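Local coordinates for transcriptional regulatory protein RcsB (Salmonella enterica subsp. enterica serovar Typhimurium, PDB 6EO3), which probably acts as the response regulator of the Rcs signalling system, binding regulatory DNA to control transcription of many genes, with or without RcsA, at residues I84-N89 / V107-A112. The protein carries 1 engineered substitution. Numbering follows the deposited sequence.
Sequences IVLTMN and VLKQGA
With CG anti to the backbone N (chi1 -159°) and a bend at chi3, Lys109 runs its chain between the side chains of Leu86 and Met88, crossing each at about a right angle. Its CG rests 4.0 Å from Leu86 CG, and its CB lies 3.6 Å from Met88 SD; a long aliphatic stem suits this apolar passage, and NZ, beyond it, forms salt bridges with Asp10 and Asp56. Leu86 turns CD1 to within 3.8 Å of Val107 CG1, packed against helix 112-125; beta-branched valine suits a buried strand.

The backbones are parallel neighbours, the last two strands of the receiver sheet, joined by the crossover through helix 92-99. Val107 N donates to Val85 O, and Thr87 N to Val107 O. Lys109 N then reaches Thr87 O at 2.8 Å from above the carbonyl plane, as the chain turns into a 3-10 segment. Gln110, bent at chi2, crosses Met88 obliquely, and is long enough for NE2 to donate to Met88 O (3.2 Å). On the sheet face opposite Leu86 and Val107, the Thr87 hydroxyl closes an ST turn, OG1 accepting from Asn89 N (3.0 Å).

Asp56 is the predicted phosphorylation site, and Thr87 and Lys109 match the conserved Thr/Ser and Lys of receiver domains. The Lys109 N to Thr87 O bond and the packing on Leu86 and Met88 set the lysine stem so that NZ can meet both aspartates.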
loop_
_atom_site.group_PDB
_atom_site.type_symbol
_atom_site.label_atom_id
_atom_site.label_comp_id
_atom_site.label_asym_id
_atom_site.label_seq_id
_atom_site.Cartn_x
_atom_site.Cartn_y
_atom_site.Cartn_z
ATOM N N ILE A 84 8.788 4.979 -21.921
ATOM C CA ILE A 84 8.541 6.339 -21.435
ATOM C C ILE A 84 7.048 6.500 -21.249
ATOM O O ILE A 84 6.308 6.461 -22.220
ATOM C CB ILE A 84 9.050 7.422 -22.418
ATOM C CG1 ILE A 84 10.555 7.261 -22.632
ATOM C CG2 ILE A 84 8.745 8.830 -21.905
ATOM C CD1 ILE A 84 11.084 8.070 -23.794
ATOM N N VAL A 85 6.604 6.698 -20.009
ATOM C CA VAL A 85 5.195 6.983 -19.748
ATOM C C VAL A 85 4.876 8.475 -19.938
ATOM O O VAL A 85 5.542 9.351 -19.416
ATOM C CB VAL A 85 4.762 6.483 -18.359
ATOM C CG1 VAL A 85 3.396 7.034 -17.975
ATOM C CG2 VAL A 85 4.706 4.970 -18.366
ATOM N N LEU A 86 3.823 8.733 -20.695
ATOM C CA LEU A 86 3.414 10.073 -21.033
ATOM C C LEU A 86 2.079 10.307 -20.347
ATOM O O LEU A 86 1.118 9.588 -20.598
ATOM C CB LEU A 86 3.294 10.195 -22.554
ATOM C CG LEU A 86 3.405 11.578 -23.192
ATOM C CD1 LEU A 86 4.764 12.214 -22.957
ATOM C CD2 LEU A 86 3.127 11.479 -24.690
ATOM N N THR A 87 2.015 11.287 -19.456
ATOM C CA THR A 87 0.798 11.469 -18.691
ATOM C C THR A 87 0.392 12.930 -18.523
ATOM O O THR A 87 1.211 13.837 -18.443
ATOM C CB THR A 87 0.870 10.768 -17.312
ATOM O OG1 THR A 87 -0.404 10.872 -16.643
ATOM C CG2 THR A 87 1.965 11.368 -16.439
ATOM N N MET A 88 -0.910 13.121 -18.480
ATOM C CA MET A 88 -1.495 14.410 -18.251
ATOM C C MET A 88 -1.621 14.645 -16.738
ATOM O O MET A 88 -1.795 15.772 -16.298
ATOM C CB MET A 88 -2.858 14.447 -18.942
ATOM C CG MET A 88 -3.224 15.790 -19.523
ATOM S SD MET A 88 -2.178 16.356 -20.876
ATOM C CE MET A 88 -3.000 17.925 -21.156
ATOM N N ASN A 89 -1.487 13.576 -15.954
ATOM C CA ASN A 89 -1.680 13.600 -14.511
ATOM C C ASN A 89 -0.458 14.139 -13.804
ATOM O O ASN A 89 0.613 13.545 -13.889
ATOM C CB ASN A 89 -1.954 12.174 -14.024
ATOM C CG ASN A 89 -2.542 12.119 -12.620
ATOM O OD1 ASN A 89 -2.344 13.013 -11.794
ATOM N ND2 ASN A 89 -3.278 11.048 -12.345
ATOM N N VAL A 107 7.117 11.578 -18.461
ATOM C CA VAL A 107 7.076 12.919 -19.044
ATOM C C VAL A 107 5.650 13.469 -18.991
ATOM O O VAL A 107 4.685 12.768 -19.310
ATOM C CB VAL A 107 7.580 12.909 -20.510
ATOM C CG1 VAL A 107 7.411 14.268 -21.181
ATOM C CG2 VAL A 107 9.038 12.477 -20.581
ATOM N N LEU A 108 5.521 14.730 -18.590
ATOM C CA LEU A 108 4.217 15.385 -18.563
ATOM C C LEU A 108 3.852 15.755 -19.970
ATOM O O LEU A 108 4.629 16.412 -20.677
ATOM C CB LEU A 108 4.229 16.622 -17.667
ATOM C CG LEU A 108 4.366 16.297 -16.182
ATOM C CD1 LEU A 108 4.458 17.581 -15.389
ATOM C CD2 LEU A 108 3.188 15.470 -15.690
ATOM N N LYS A 109 2.662 15.323 -20.373
ATOM C CA LYS A 109 2.214 15.439 -21.759
ATOM C C LYS A 109 2.154 16.899 -22.199
ATOM O O LYS A 109 2.431 17.215 -23.354
ATOM C CB LYS A 109 0.846 14.759 -21.919
ATOM C CG LYS A 109 0.481 14.365 -23.347
ATOM C CD LYS A 109 -0.935 13.803 -23.445
ATOM C CE LYS A 109 -1.073 12.491 -22.694
ATOM N NZ LYS A 109 -2.327 11.758 -23.019
ATOM N N GLN A 110 1.830 17.786 -21.263
ATOM C CA GLN A 110 1.768 19.224 -21.530
ATOM C C GLN A 110 3.111 19.803 -21.993
ATOM O O GLN A 110 3.142 20.899 -22.573
ATOM C CB GLN A 110 1.313 19.997 -20.287
ATOM C CG GLN A 110 -0.050 19.624 -19.738
ATOM C CD GLN A 110 0.006 18.503 -18.716
ATOM O OE1 GLN A 110 0.950 17.702 -18.689
ATOM N NE2 GLN A 110 -1.023 18.416 -17.887
ATOM N N GLY A 111 4.208 19.097 -21.698
ATOM C CA GLY A 111 5.539 19.496 -22.160
ATOM C C GLY A 111 6.190 18.532 -23.127
ATOM O O GLY A 111 7.410 18.524 -23.274
ATOM N N ALA A 112 5.378 17.732 -23.808
ATOM C CA ALA A 112 5.892 16.720 -24.729
ATOM C C ALA A 112 6.814 17.294 -25.813
ATOM O O ALA A 112 7.931 16.797 -25.995
ATOM C CB ALA A 112 4.746 15.929 -25.354
#